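Local atomic coordinates of adenosine 5'-monophosphoramidase HNT1 (Candida albicans, PDB entry 6IQ1), a protein that probably hydrolyses adenosine 5'-monophosphoramidates to AMP, acting as a homodimeric nucleotide-binding hydrolase of the HINT family. Residues 7-12 / 100-105; 88-93 / 105-110. All blocks are in the same frame, centred on the assembly; numbering follows the deposited sequence.

Contact 1. Residues 7-12 / 100-105; sequences CIFCKI and QVVDHV. With ZN (zinc ion), chain H.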
loop_
_atom_site.group_PDB
_atom_site.type_symbol
_atom_site.label_atom_id
_atom_site.label_comp_id
_atom_site.label_asym_id
_atom_site.label_seq_id
_atom_site.Cartn_x
_atom_site.Cartn_y
_atom_site.Cartn_z
ATOM N N CYS D 7 11.825 -1.219 19.724
ATOM C CA CYS D 7 10.901 -0.873 18.658
ATOM C C CYS D 7 9.519 -0.704 19.256
ATOM O O CYS D 7 8.973 -1.644 19.844
ATOM C CB CYS D 7 10.889 -1.947 17.571
ATOM S SG CYS D 7 9.512 -1.791 16.399
ATOM N N ILE D 8 8.957 0.492 19.091
ATOM C CA ILE D 8 7.647 0.801 19.658
ATOM C C ILE D 8 6.589 -0.159 19.127
ATOM O O ILE D 8 5.675 -0.550 19.861
ATOM C CB ILE D 8 7.286 2.286 19.392
ATOM C CG1 ILE D 8 6.116 2.737 20.253
ATOM C CG2 ILE D 8 6.914 2.556 17.939
ATOM C CD1 ILE D 8 6.550 3.444 21.495
ATOM N N PHE D 9 6.713 -0.589 17.863
ATOM C CA PHE D 9 5.695 -1.456 17.281
ATOM C C PHE D 9 5.823 -2.886 17.804
ATOM O O PHE D 9 4.809 -3.545 18.064
ATOM C CB PHE D 9 5.764 -1.396 15.752
ATOM C CG PHE D 9 5.125 -0.158 15.171
ATOM C CD1 PHE D 9 4.515 0.778 16.000
ATOM C CD2 PHE D 9 5.148 0.082 13.796
ATOM C CE1 PHE D 9 3.932 1.924 15.473
ATOM C CE2 PHE D 9 4.569 1.232 13.247
ATOM C CZ PHE D 9 3.960 2.152 14.089
ATOM N N CYS D 10 7.053 -3.383 17.970
ATOM C CA CYS D 10 7.256 -4.643 18.687
ATOM C C CYS D 10 6.709 -4.574 20.116
ATOM O O CYS D 10 6.007 -5.487 20.565
ATOM C CB CYS D 10 8.737 -5.008 18.696
ATOM S SG CYS D 10 9.324 -5.708 17.147
ATOM N N LYS D 11 7.024 -3.499 20.855
ATOM C CA LYS D 11 6.496 -3.370 22.211
ATOM C C LYS D 11 4.970 -3.325 22.203
ATOM O O LYS D 11 4.322 -3.900 23.087
ATOM C CB LYS D 11 7.047 -2.115 22.891
ATOM C CG LYS D 11 8.493 -2.174 23.371
ATOM C CD LYS D 11 9.035 -0.741 23.540
ATOM C CE LYS D 11 10.469 -0.698 24.053
ATOM N NZ LYS D 11 11.172 0.529 23.556
ATOM N N ILE D 12 4.375 -2.636 21.220
ATOM C CA ILE D 12 2.918 -2.566 21.134
ATOM C C ILE D 12 2.325 -3.955 20.902
ATOM O O ILE D 12 1.307 -4.319 21.510
ATOM C CB ILE D 12 2.488 -1.581 20.032
ATOM C CG1 ILE D 12 2.462 -0.140 20.546
ATOM C CG2 ILE D 12 1.111 -1.950 19.478
ATOM C CD1 ILE D 12 2.316 0.913 19.428
ATOM N N GLN D 100 8.860 7.578 6.109
ATOM C CA GLN D 100 8.827 6.538 7.141
ATOM C C GLN D 100 9.616 6.964 8.380
ATOM O O GLN D 100 10.816 7.259 8.287
ATOM C CB GLN D 100 9.393 5.222 6.611
ATOM C CG GLN D 100 9.346 4.103 7.646
ATOM C CD GLN D 100 10.109 2.892 7.188
ATOM O OE1 GLN D 100 10.943 2.981 6.291
ATOM N NE2 GLN D 100 9.831 1.751 7.795
ATOM N N VAL D 101 8.960 6.935 9.539
ATOM C CA VAL D 101 9.567 7.363 10.800
ATOM C C VAL D 101 9.930 6.179 11.691
ATOM O O VAL D 101 11.034 6.127 12.233
ATOM C CB VAL D 101 8.635 8.350 11.540
ATOM C CG1 VAL D 101 9.198 8.666 12.911
ATOM C CG2 VAL D 101 8.448 9.617 10.709
ATOM N N VAL D 102 9.001 5.233 11.876
ATOM C CA VAL D 102 9.236 4.038 12.688
ATOM C C VAL D 102 9.711 2.916 11.775
ATOM O O VAL D 102 9.036 2.576 10.795
ATOM C CB VAL D 102 7.960 3.620 13.442
ATOM C CG1 VAL D 102 8.158 2.283 14.164
ATOM C CG2 VAL D 102 7.520 4.697 14.408
ATOM N N ASP D 103 10.858 2.324 12.106
ATOM C CA ASP D 103 11.510 1.306 11.276
ATOM C C ASP D 103 10.972 -0.111 11.514
ATOM O O ASP D 103 11.738 -1.075 11.629
ATOM C CB ASP D 103 13.016 1.372 11.501
ATOM C CG ASP D 103 13.599 2.730 11.107
ATOM O OD1 ASP D 103 13.231 3.261 10.025
ATOM O OD2 ASP D 103 14.407 3.280 11.890
ATOM N N HIS D 104 9.646 -0.242 11.585
ATOM C CA HIS D 104 8.925 -1.511 11.517
ATOM C C HIS D 104 7.818 -1.343 10.478
ATOM O O HIS D 104 6.992 -0.431 10.596
ATOM C CB HIS D 104 8.351 -1.874 12.889
ATOM C CG HIS D 104 7.658 -3.203 12.945
ATOM N ND1 HIS D 104 7.990 -4.175 13.867
ATOM C CD2 HIS D 104 6.619 -3.706 12.236
ATOM C CE1 HIS D 104 7.202 -5.226 13.710
ATOM N NE2 HIS D 104 6.358 -4.966 12.729
ATOM N N VAL D 105 7.822 -2.201 9.456
ATOM C CA VAL D 105 6.858 -2.109 8.364
ATOM C C VAL D 105 5.458 -1.912 8.918
ATOM O O VAL D 105 4.984 -2.696 9.745
ATOM C CB VAL D 105 6.936 -3.371 7.481
ATOM C CG1 VAL D 105 5.760 -3.441 6.469
ATOM C CG2 VAL D 105 8.263 -3.408 6.767
HETATM ZN ZN ZN H . 9.503 -3.885 15.488
#
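F9 on the first turn of a helix meets H104 in a loop, their CA atoms 6.6 Å apart; I8 and V102 are the other nearest pair, CA to CA 7.8 Å. No hydrogen bond joins 7-12 to 100-105. A zinc ion does so instead. It is held by C7 SG at 2.3 Å, C10 SG at 2.5 Å and H104 ND1 at 2.2 Å, and H49 supplies the fourth ligand. C7 is also the N-cap of the helix: its SG accepts from C10 N at 3.3 Å, nearly straight at 170°. One thiolate thus binds the metal and caps the helix, which fixes the turn of the CxxC pair. C10 SG lies in the plane of the H104 ring, at its edge. F9 CB sits over one face of that ring, off centre. The far nitrogen of H104, NE2, bonds to P46 O, so both ring nitrogens are engaged and the ring is kept from turning. V102 CG1, set anti to its own N (chi1 174°), rests on a face of the F9 ring in a CH-pi contact, 3.9 Å from the centroid. The same methyl reaches I8 CG2 at 4.0 Å. Beyond the contact, F9 packs on L43 and I45 of strand 42-46 and meets the H106 ring edge-to-face, while I12 packs on Y29 and F31 of strand 28-32.

Contact 2. Residues 88-93 / 105-110; sequences YNVLQN and VHFHLI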
loop_
_atom_site.group_PDB
_atom_site.type_symbol
_atom_site.label_atom_id
_atom_site.label_comp_id
_atom_site.label_asym_id
_atom_site.label_seq_id
_atom_site.Cartn_x
_atom_site.Cartn_y
_atom_site.Cartn_z
ATOM N N TYR D 88 -10.548 5.895 0.058
ATOM C CA TYR D 88 -9.505 5.545 1.017
ATOM C C TYR D 88 -8.209 5.185 0.294
ATOM O O TYR D 88 -8.201 4.834 -0.894
ATOM C CB TYR D 88 -9.938 4.402 1.959
ATOM C CG TYR D 88 -10.340 3.078 1.328
ATOM C CD1 TYR D 88 -11.649 2.854 0.907
ATOM C CD2 TYR D 88 -9.427 2.036 1.212
ATOM C CE1 TYR D 88 -12.031 1.642 0.354
ATOM C CE2 TYR D 88 -9.800 0.808 0.680
ATOM C CZ TYR D 88 -11.103 0.615 0.247
ATOM O OH TYR D 88 -11.470 -0.593 -0.308
ATOM N N ASN D 89 -7.108 5.290 1.042
ATOM C CA ASN D 89 -5.768 5.002 0.555
ATOM C C ASN D 89 -5.097 3.932 1.415
ATOM O O ASN D 89 -5.287 3.882 2.636
ATOM C CB ASN D 89 -4.919 6.267 0.545
ATOM C CG ASN D 89 -5.407 7.274 -0.471
ATOM O OD1 ASN D 89 -6.158 8.198 -0.132
ATOM N ND2 ASN D 89 -4.994 7.096 -1.740
ATOM N N VAL D 90 -4.311 3.074 0.769
ATOM C CA VAL D 90 -3.408 2.163 1.461
ATOM C C VAL D 90 -1.994 2.638 1.155
ATOM O O VAL D 90 -1.604 2.723 -0.016
ATOM C CB VAL D 90 -3.639 0.701 1.039
ATOM C CG1 VAL D 90 -2.812 -0.275 1.911
ATOM C CG2 VAL D 90 -5.121 0.357 1.150
ATOM N N LEU D 91 -1.240 2.998 2.199
ATOM C CA LEU D 91 0.104 3.536 2.025
ATOM C C LEU D 91 1.110 2.769 2.879
ATOM O O LEU D 91 0.828 2.422 4.031
ATOM C CB LEU D 91 0.150 5.014 2.393
ATOM C CG LEU D 91 1.504 5.717 2.246
ATOM C CD1 LEU D 91 1.957 5.645 0.809
ATOM C CD2 LEU D 91 1.408 7.172 2.723
ATOM N N GLN D 92 2.282 2.509 2.306
ATOM C CA GLN D 92 3.394 1.891 3.019
ATOM C C GLN D 92 4.677 2.593 2.600
ATOM O O GLN D 92 4.919 2.760 1.399
ATOM C CB GLN D 92 3.481 0.385 2.727
ATOM C CG GLN D 92 4.282 -0.392 3.760
ATOM C CD GLN D 92 5.700 -0.626 3.320
ATOM O OE1 GLN D 92 5.959 -0.762 2.127
ATOM N NE2 GLN D 92 6.632 -0.662 4.268
ATOM N N ASN D 93 5.477 3.021 3.579
ATOM C CA ASN D 93 6.620 3.895 3.340
ATOM C C ASN D 93 7.919 3.221 3.755
ATOM O O ASN D 93 7.987 2.567 4.805
ATOM C CB ASN D 93 6.493 5.216 4.096
ATOM C CG ASN D 93 5.157 5.920 3.858
ATOM O OD1 ASN D 93 4.608 5.929 2.744
ATOM N ND2 ASN D 93 4.644 6.546 4.911
ATOM N N VAL D 105 7.822 -2.201 9.456
ATOM C CA VAL D 105 6.858 -2.109 8.364
ATOM C C VAL D 105 5.458 -1.912 8.918
ATOM O O VAL D 105 4.984 -2.696 9.745
ATOM C CB VAL D 105 6.936 -3.371 7.481
ATOM C CG1 VAL D 105 5.760 -3.441 6.469
ATOM C CG2 VAL D 105 8.263 -3.408 6.767
ATOM N N HIS D 106 4.789 -0.856 8.467
ATOM C CA HIS D 106 3.403 -0.618 8.841
ATOM C C HIS D 106 2.649 -0.083 7.636
ATOM O O HIS D 106 3.152 0.784 6.915
ATOM C CB HIS D 106 3.254 0.357 10.027
ATOM C CG HIS D 106 4.010 1.644 9.880
ATOM N ND1 HIS D 106 5.387 1.701 9.814
ATOM C CD2 HIS D 106 3.578 2.929 9.834
ATOM C CE1 HIS D 106 5.767 2.965 9.706
ATOM N NE2 HIS D 106 4.689 3.729 9.718
ATOM N N PHE D 107 1.452 -0.607 7.432
ATOM C CA PHE D 107 0.557 -0.152 6.389
ATOM C C PHE D 107 -0.459 0.814 6.982
ATOM O O PHE D 107 -0.965 0.592 8.086
ATOM C CB PHE D 107 -0.141 -1.363 5.752
ATOM C CG PHE D 107 0.743 -2.144 4.820
ATOM C CD1 PHE D 107 1.632 -3.080 5.311
ATOM C CD2 PHE D 107 0.697 -1.925 3.445
ATOM C CE1 PHE D 107 2.458 -3.792 4.450
ATOM C CE2 PHE D 107 1.509 -2.632 2.580
ATOM C CZ PHE D 107 2.396 -3.557 3.077
ATOM N N HIS D 108 -0.756 1.886 6.258
ATOM C CA HIS D 108 -1.802 2.823 6.657
ATOM C C HIS D 108 -3.072 2.542 5.858
ATOM O O HIS D 108 -3.038 2.484 4.619
ATOM C CB HIS D 108 -1.388 4.283 6.425
ATOM C CG HIS D 108 -0.114 4.691 7.098
ATOM N ND1 HIS D 108 -0.088 5.335 8.317
ATOM C CD2 HIS D 108 1.178 4.561 6.710
ATOM C CE1 HIS D 108 1.168 5.574 8.656
ATOM N NE2 HIS D 108 1.955 5.109 7.700
ATOM N N LEU D 109 -4.188 2.385 6.558
ATOM C CA LEU D 109 -5.516 2.388 5.945
ATOM C C LEU D 109 -6.139 3.737 6.282
ATOM O O LEU D 109 -6.500 3.983 7.439
ATOM C CB LEU D 109 -6.382 1.236 6.452
ATOM C CG LEU D 109 -7.848 1.367 6.022
ATOM C CD1 LEU D 109 -7.973 1.425 4.500
ATOM C CD2 LEU D 109 -8.705 0.251 6.563
ATOM N N ILE D 110 -6.231 4.623 5.291
ATOM C CA ILE D 110 -6.604 6.007 5.566
ATOM C C ILE D 110 -7.890 6.371 4.844
ATOM O O ILE D 110 -7.888 6.493 3.611
ATOM C CB ILE D 110 -5.504 6.987 5.151
ATOM C CG1 ILE D 110 -4.128 6.499 5.586
ATOM C CG2 ILE D 110 -5.812 8.357 5.716
ATOM C CD1 ILE D 110 -2.994 7.284 4.921
HETATM O O HOH W 1 -6.770 8.970 2.329
HETATM O O HOH W 2 6.756 1.116 6.853
HETATM O O HOH W 3 5.074 5.676 7.716
HETATM O O HOH W 4 4.365 2.902 6.374
#
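Strand 88-93 and strand 107-110 run antiparallel, 4.7 Å apart at closest approach and with 158° between their directions. Two hydrogen-bonded pairs, N89 with I110 and L91 with H108, carry the ladder; its shortest bond is H108 N to L91 O, 2.8 Å. V90 with L109 is a non-hydrogen-bonded pair between them, where V90 CA sends a CA-H...O contact to H108 O. Q92 and F107 make the main side-chain contact. Q92 CG stands above the centre of the F107 ring, 3.7 Å from the centroid and 8° off the normal. The Q92 chain then bends at chi2 (-97°), and its NE2 passes V105 CG1 at 3.7 Å; its OE1 bonds to N94. On the same face of the sheet V90 CG1 touches F107 obliquely. Y88 CD2 meets L109 CD1 at 3.6 Å, and its hydroxyl bonds to H54 of the second subunit. The H108 ring has L91 O at its edge, in plane, near CD2. Its ND1 bonds to H41. Water links the polar ends near H106. One molecule joins N93 ND2, H108 NE2 and, weakly, H106 NE2. Another lies over the centre of the H106 ring and bridges N93 N to H106 O. H106 ND1 bonds to H104 O, which fixes the rotation of the ring and turns NE2 to the water. Strand 88-93 also pairs with a strand of the second subunit, so the sheet continues through the dimer. This is the histidine triad site of a HINT protein. By similarity, H106 is the residue that carries AMP through NE2, and N93, F107 and H108 also bind the nucleotide.

In the fold
From the N terminus, the chain enters helix 8-14, then forms strands 21-24, 28-32 and 42-46, helix 58-74 and strand 87-94. Contact 1 closes the long loop by bringing residues 100-105 back to the start of that first helix. Contact 2 closes the short excursion between strands 87-94 and 107-112 of the sheet. The contacts cross: 88-93 lies between the segments of contact 1, while its partner 105-110 runs on beyond 100-105, sharing V105. They also touch directly, Q100 on N93. The zinc site, two of whose ligands lie near the N terminus, is thus joined to the histidine triad, and contact 2 carries the sheet on to the dimer interface.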